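Transaminase (Bacillus megaterium, PDB 5G0A) is an S-selective transaminase that probably uses pyridoxal-5'-phosphate to move amino groups between amine donors and carbonyl acceptors. Local coordinates at residues Gly361-Ile364 against Arg365-Glu369; Asp382-Gly385 against Leu386-Ile389. One frame throughout, in Å; residues are numbered along the deposited sequence.

Interaction 1: Gly361-Ile364 against Arg365-Glu369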
ATOM      1  N   GLY B 361     -12.971  39.675  17.457  1.00 32.65           N
ATOM      2  CA  GLY B 361     -12.760  39.463  16.024  1.00 31.29           C
ATOM      3  C   GLY B 361     -13.260  40.660  15.221  1.00 33.80           C
ATOM      4  O   GLY B 361     -12.571  41.120  14.318  1.00 31.79           O
ATOM      5  N   GLU B 362     -14.458  41.141  15.558  1.00 35.45           N
ATOM      6  CA  GLU B 362     -15.027  42.344  14.921  1.00 38.54           C
ATOM      7  C   GLU B 362     -14.088  43.525  15.142  1.00 37.93           C
ATOM      8  O   GLU B 362     -13.837  44.314  14.227  1.00 35.15           O
ATOM      9  CB  GLU B 362     -16.433  42.627  15.456  1.00 42.89           C
ATOM     10  CG  GLU B 362     -17.472  41.624  14.969  1.00 48.85           C
ATOM     11  CD  GLU B 362     -18.768  41.647  15.752  1.00 55.14           C
ATOM     12  OE1 GLU B 362     -19.039  42.634  16.472  1.00 60.16           O
ATOM     13  OE2 GLU B 362     -19.526  40.662  15.641  1.00 56.44           O
ATOM     14  N   TYR B 363     -13.529  43.621  16.348  1.00 36.55           N
ATOM     15  CA  TYR B 363     -12.529  44.652  16.627  1.00 36.57           C
ATOM     16  C   TYR B 363     -11.274  44.493  15.765  1.00 36.57           C
ATOM     17  O   TYR B 363     -10.814  45.451  15.132  1.00 35.80           O
ATOM     18  CB  TYR B 363     -12.168  44.685  18.113  1.00 36.90           C
ATOM     19  CG  TYR B 363     -11.257  45.841  18.468  1.00 38.98           C
ATOM     20  CD1 TYR B 363     -11.746  47.153  18.504  1.00 41.19           C
ATOM     21  CD2 TYR B 363      -9.903  45.631  18.748  1.00 39.15           C
ATOM     22  CE1 TYR B 363     -10.915  48.219  18.818  1.00 39.76           C
ATOM     23  CE2 TYR B 363      -9.063  46.691  19.066  1.00 38.55           C
ATOM     24  CZ  TYR B 363      -9.580  47.987  19.102  1.00 40.46           C
ATOM     25  OH  TYR B 363      -8.758  49.047  19.425  1.00 39.09           O
ATOM     26  N   ILE B 364     -10.728  43.273  15.725  1.00 36.59           N
ATOM     27  CA  ILE B 364      -9.569  42.972  14.892  1.00 33.76           C
ATOM     28  C   ILE B 364      -9.865  43.266  13.413  1.00 33.82           C
ATOM     29  O   ILE B 364      -8.999  43.748  12.695  1.00 33.16           O
ATOM     30  CB  ILE B 364      -9.104  41.493  15.070  1.00 34.03           C
ATOM     31  CG1 ILE B 364      -8.363  41.316  16.404  1.00 36.14           C
ATOM     32  CG2 ILE B 364      -8.221  41.043  13.913  1.00 32.38           C
ATOM     33  CD1 ILE B 364      -8.357  39.885  16.930  1.00 33.85           C
ATOM     34  N   ARG B 365     -11.073  42.938  12.970  1.00 35.53           N
ATOM     35  CA  ARG B 365     -11.526  43.251  11.609  1.00 38.29           C
ATOM     36  C   ARG B 365     -11.361  44.756  11.321  1.00 38.63           C
ATOM     37  O   ARG B 365     -10.768  45.133  10.315  1.00 40.12           O
ATOM     38  CB  ARG B 365     -12.978  42.770  11.413  1.00 40.18           C
ATOM     39  CG  ARG B 365     -13.759  43.421  10.278  1.00 48.24           C
ATOM     40  CD  ARG B 365     -13.454  42.796   8.938  1.00 50.98           C
ATOM     41  NE  ARG B 365     -13.873  41.399   8.863  1.00 55.70           N
ATOM     42  CZ  ARG B 365     -13.793  40.652   7.769  1.00 55.56           C
ATOM     43  NH1 ARG B 365     -13.319  41.170   6.644  1.00 57.08           N
ATOM     44  NH2 ARG B 365     -14.191  39.387   7.802  1.00 54.52           N
ATOM     45  N   SER B 366     -11.853  45.601  12.225  1.00 38.69           N
ATOM     46  CA  SER B 366     -11.701  47.065  12.080  1.00 40.95           C
ATOM     47  C   SER B 366     -10.235  47.519  12.071  1.00 42.81           C
ATOM     48  O   SER B 366      -9.867  48.457  11.355  1.00 44.51           O
ATOM     49  CB  SER B 366     -12.492  47.808  13.163  1.00 40.13           C
ATOM     50  OG  SER B 366     -11.837  47.757  14.426  1.00 43.06           O
ATOM     51  N   LYS B 367      -9.396  46.858  12.869  1.00 41.70           N
ATOM     52  CA  LYS B 367      -7.974  47.191  12.913  1.00 40.40           C
ATOM     53  C   LYS B 367      -7.264  46.775  11.630  1.00 39.60           C
ATOM     54  O   LYS B 367      -6.409  47.510  11.124  1.00 42.38           O
ATOM     55  CB  LYS B 367      -7.290  46.558  14.138  1.00 40.55           C
ATOM     56  CG  LYS B 367      -7.877  46.956  15.492  1.00 40.58           C
ATOM     57  CD  LYS B 367      -7.528  48.376  15.911  1.00 43.57           C
ATOM     58  CE  LYS B 367      -6.024  48.560  16.064  1.00 43.36           C
ATOM     59  NZ  LYS B 367      -5.721  49.802  16.830  1.00 44.39           N
ATOM     60  N   LEU B 368      -7.606  45.598  11.102  1.00 39.60           N
ATOM     61  CA  LEU B 368      -7.021  45.141   9.829  1.00 37.30           C
ATOM     62  C   LEU B 368      -7.488  45.989   8.643  1.00 38.08           C
ATOM     63  O   LEU B 368      -6.703  46.265   7.740  1.00 38.16           O
ATOM     64  CB  LEU B 368      -7.292  43.647   9.578  1.00 36.40           C
ATOM     65  CG  LEU B 368      -6.571  42.671  10.517  1.00 36.18           C
ATOM     66  CD1 LEU B 368      -7.093  41.255  10.325  1.00 36.60           C
ATOM     67  CD2 LEU B 368      -5.061  42.710  10.323  1.00 37.96           C
ATOM     68  N   GLU B 369      -8.755  46.388   8.639  1.00 40.86           N
ATOM     69  CA  GLU B 369      -9.246  47.339   7.624  1.00 44.45           C
ATOM     70  C   GLU B 369      -8.345  48.577   7.562  1.00 43.93           C
ATOM     71  O   GLU B 369      -7.904  48.978   6.483  1.00 43.87           O
ATOM     72  CB  GLU B 369     -10.684  47.763   7.906  1.00 47.83           C
ATOM     73  CG  GLU B 369     -11.744  46.770   7.464  1.00 51.80           C
ATOM     74  CD  GLU B 369     -13.148  47.233   7.811  1.00 55.92           C
ATOM     75  OE1 GLU B 369     -13.292  48.365   8.322  1.00 59.63           O
ATOM     76  OE2 GLU B 369     -14.111  46.470   7.575  1.00 59.17           O
TER
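Ser-366 reaches back one turn to Tyr-363, where its hydroxyl OG donates to the backbone Tyr-363 O at 2.6 Å. The donor lies in the carbonyl plane on a lone pair, with a C=O...OG angle of 132°. The first torsion of Ser-366 (76°) sets OG between its own N and carbonyl carbon, which turns it back along the helix. Tyr-363 O also accepts from Lys-367 N at 3.0 Å. Two donors therefore hold this oxygen.

The neighbouring carbonyls take the usual i to i+4 bonds. Gly-361 O accepts from Arg-365 N at 2.7 Å, Glu-362 O from Ser-366 N, and Ile-364 O from Leu-368 N at 2.8 Å. A serine hydroxyl bonded to the carbonyl three residues back is a common side-chain-to-backbone bond within alpha helices, here on helix 353-374 of the aminotransferase.

Tyr-363 and Lys-367 project side by side in the same direction. Lys-367 CG sits over one face of the phenol, 4.2 Å from the ring centroid, in a CH-pi contact. The lysine chain bends at chi2 and chi3, carrying Lys-367 CD along the ring to lie 3.8 Å from Tyr-363 OH. Both polar ends are satisfied by Asp-455 of helix 451-468: its OD1 accepts a hydrogen bond from Tyr-363 OH and forms a salt bridge with Lys-367 NZ. With an alanine here in place of Tyr-363, Asp-455 would probably lose the phenol donor and the bent lysine chain the ring it lies against.

On the buried side, Ile-364 CG2 packs alongside Leu-368 CD1 at 3.8 Å, and both side chains rest on Trp-388.

Interaction 2: Asp382-Gly385 against Leu386-Ile389; sequences DGYG and LLWI
A beta hairpin with a two-residue loop, Gly-385 and Leu-386, brings Asp-382 to Tyr-384 back against Leu-387 to Ile-389. The positive phi of Gly-385 (51°) favours glycine there. Tyr-384 and Leu-387 close the turn with two backbone bonds, Leu-387 N to Tyr-384 O at 3.0 Å and the longer Tyr-384 N to Leu-387 O. Asp-382 and Ile-389 form the next hydrogen-bonded pair, with Ile-389 N 2.8 Å from Asp-382 O.

Trp-388 folds its indole back across the first strand. Its CG lies beside the backbone N (chi1 -67°), and the ring is laid flat against the backbone of Gly-383 and Tyr-384. Gly-383 CA stands over the six-membered ring, 3.8 Å from its centroid, in a CH-pi contact. Tyr-384 N lies over the same face, 3.6 Å from Trp-388 CE2. This close approach, and backbone angles that by themselves call for glycine, leave little room for a side chain at Gly-383. At the ring edge, Trp-388 NE1 donates to Gly-385 O at 2.9 Å, approaching from above the carbonyl plane. That bond satisfies the indole nitrogen and fixes the ring against the turn.

The hairpin forms part of an antiparallel three-stranded sheet, in which strand 387-392 lies between 378-384 and 440-443. On the sheet face away from the indole, Ile-389 CD1 meets Asp-382 CB at 3.8 Å. Asp-382 OD1 accepts a weak bond from Gly-383 N. The Tyr-384 ring stacks with His-286, and Leu-386 O accepts from Arg-277 NH1. The Leu-387 side chain is about 9 Å from the bound pyridoxal-5'-phosphate.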
ATOM      1  N   ASP B 382      -9.040  37.871   5.992  1.00 37.69           N
ATOM      2  CA  ASP B 382     -10.282  37.193   6.228  1.00 36.92           C
ATOM      3  C   ASP B 382     -10.133  36.428   7.541  1.00 34.60           C
ATOM      4  O   ASP B 382      -9.015  36.174   7.996  1.00 34.71           O
ATOM      5  CB  ASP B 382     -10.557  36.239   5.063  1.00 39.97           C
ATOM      6  CG  ASP B 382     -12.019  35.872   4.927  1.00 43.32           C
ATOM      7  OD1 ASP B 382     -12.861  36.419   5.668  1.00 45.18           O
ATOM      8  OD2 ASP B 382     -12.321  35.021   4.062  1.00 45.53           O
ATOM      9  N   GLY B 383     -11.253  36.064   8.137  1.00 33.97           N
ATOM     10  CA  GLY B 383     -11.218  35.405   9.443  1.00 32.75           C
ATOM     11  C   GLY B 383     -12.453  35.649  10.252  1.00 31.79           C
ATOM     12  O   GLY B 383     -13.488  36.042   9.714  1.00 34.80           O
ATOM     13  N   TYR B 384     -12.339  35.377  11.555  1.00 29.81           N
ATOM     14  CA  TYR B 384     -13.414  35.460  12.526  1.00 31.15           C
ATOM     15  C   TYR B 384     -12.839  35.129  13.904  1.00 32.67           C
ATOM     16  O   TYR B 384     -11.795  34.478  13.998  1.00 32.80           O
ATOM     17  CB  TYR B 384     -14.612  34.552  12.180  1.00 30.59           C
ATOM     18  CG  TYR B 384     -14.321  33.212  11.497  1.00 33.96           C
ATOM     19  CD1 TYR B 384     -13.095  32.563  11.643  1.00 35.16           C
ATOM     20  CD2 TYR B 384     -15.313  32.585  10.738  1.00 33.72           C
ATOM     21  CE1 TYR B 384     -12.854  31.337  11.019  1.00 37.62           C
ATOM     22  CE2 TYR B 384     -15.084  31.358  10.128  1.00 38.50           C
ATOM     23  CZ  TYR B 384     -13.860  30.738  10.283  1.00 38.26           C
ATOM     24  OH  TYR B 384     -13.629  29.523   9.670  1.00 41.30           O
ATOM     25  N   GLY B 385     -13.495  35.596  14.964  1.00 30.43           N
ATOM     26  CA  GLY B 385     -13.030  35.313  16.335  1.00 29.38           C
ATOM     27  C   GLY B 385     -11.568  35.656  16.507  1.00 28.32           C
ATOM     28  O   GLY B 385     -11.147  36.774  16.198  1.00 30.09           O
ATOM     29  N   LEU B 386     -10.781  34.696  17.011  1.00 27.74           N
ATOM     30  CA  LEU B 386      -9.338  34.874  17.116  1.00 28.42           C
ATOM     31  C   LEU B 386      -8.559  33.983  16.124  1.00 28.38           C
ATOM     32  O   LEU B 386      -7.588  33.307  16.491  1.00 27.70           O
ATOM     33  CB  LEU B 386      -8.875  34.596  18.559  1.00 29.57           C
ATOM     34  CG  LEU B 386      -9.028  35.720  19.607  1.00 30.77           C
ATOM     35  CD1 LEU B 386      -8.216  36.953  19.241  1.00 31.80           C
ATOM     36  CD2 LEU B 386     -10.497  36.070  19.851  1.00 31.03           C
ATOM     37  N   LEU B 387      -8.977  33.998  14.860  1.00 28.73           N
ATOM     38  CA  LEU B 387      -8.267  33.270  13.815  1.00 31.44           C
ATOM     39  C   LEU B 387      -8.323  34.094  12.524  1.00 32.36           C
ATOM     40  O   LEU B 387      -9.380  34.205  11.893  1.00 31.06           O
ATOM     41  CB  LEU B 387      -8.895  31.883  13.603  1.00 29.63           C
ATOM     42  CG  LEU B 387      -8.169  30.934  12.619  1.00 31.82           C
ATOM     43  CD1 LEU B 387      -6.756  30.587  13.087  1.00 32.39           C
ATOM     44  CD2 LEU B 387      -8.992  29.677  12.411  1.00 30.28           C
ATOM     45  N   TRP B 388      -7.192  34.678  12.153  1.00 33.05           N
ATOM     46  CA  TRP B 388      -7.157  35.607  11.022  1.00 37.68           C
ATOM     47  C   TRP B 388      -6.071  35.226  10.029  1.00 39.45           C
ATOM     48  O   TRP B 388      -4.966  34.837  10.414  1.00 39.81           O
ATOM     49  CB  TRP B 388      -7.047  37.077  11.516  1.00 35.09           C
ATOM     50  CG  TRP B 388      -8.315  37.479  12.231  1.00 34.88           C
ATOM     51  CD1 TRP B 388      -8.611  37.295  13.547  1.00 34.32           C
ATOM     52  CD2 TRP B 388      -9.472  38.077  11.641  1.00 34.05           C
ATOM     53  NE1 TRP B 388      -9.886  37.731  13.811  1.00 33.45           N
ATOM     54  CE2 TRP B 388     -10.432  38.224  12.657  1.00 33.79           C
ATOM     55  CE3 TRP B 388      -9.786  38.517  10.349  1.00 36.32           C
ATOM     56  CZ2 TRP B 388     -11.686  38.784  12.423  1.00 34.43           C
ATOM     57  CZ3 TRP B 388     -11.029  39.060  10.117  1.00 37.00           C
ATOM     58  CH2 TRP B 388     -11.960  39.195  11.143  1.00 34.65           C
ATOM     59  N   ILE B 389      -6.413  35.285   8.743  1.00 38.83           N
ATOM     60  CA  ILE B 389      -5.415  35.176   7.701  1.00 36.86           C
ATOM     61  C   ILE B 389      -5.245  36.556   7.096  1.00 35.50           C
ATOM     62  O   ILE B 389      -6.222  37.284   6.951  1.00 35.89           O
ATOM     63  CB  ILE B 389      -5.814  34.205   6.562  1.00 41.06           C
ATOM     64  CG1 ILE B 389      -7.190  34.558   5.995  1.00 44.06           C
ATOM     65  CG2 ILE B 389      -5.750  32.753   7.017  1.00 43.55           C
ATOM     66  CD1 ILE B 389      -7.264  34.460   4.485  1.00 48.62           C
TER

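How the interactions relate
Interaction 1 comes first along the chain, on helix 353-374. Interaction 2 follows on the hairpin of strands 378-384 and 387-392. Their centres are about 9 Å apart, and the two contacts touch directly. The helix covers the Trp-388 side of the sheet: Gly-361 O is 3.1 Å from Trp-388 CZ2, and Ile-364 CG2 packs against Trp-388 NE1. Nearer the turn, Ile-364 CD1 meets Leu-386 CD1. The indole is thus held between its own hairpin and the helix. Arg-365 NH2 and Asp-382 OD1 make only a long, weak ion pair. Helices 353-374 and 451-468 pack with the three-stranded antiparallel sheet, consistent with the C-terminal small domain of class-III (fold type I) aminotransferases.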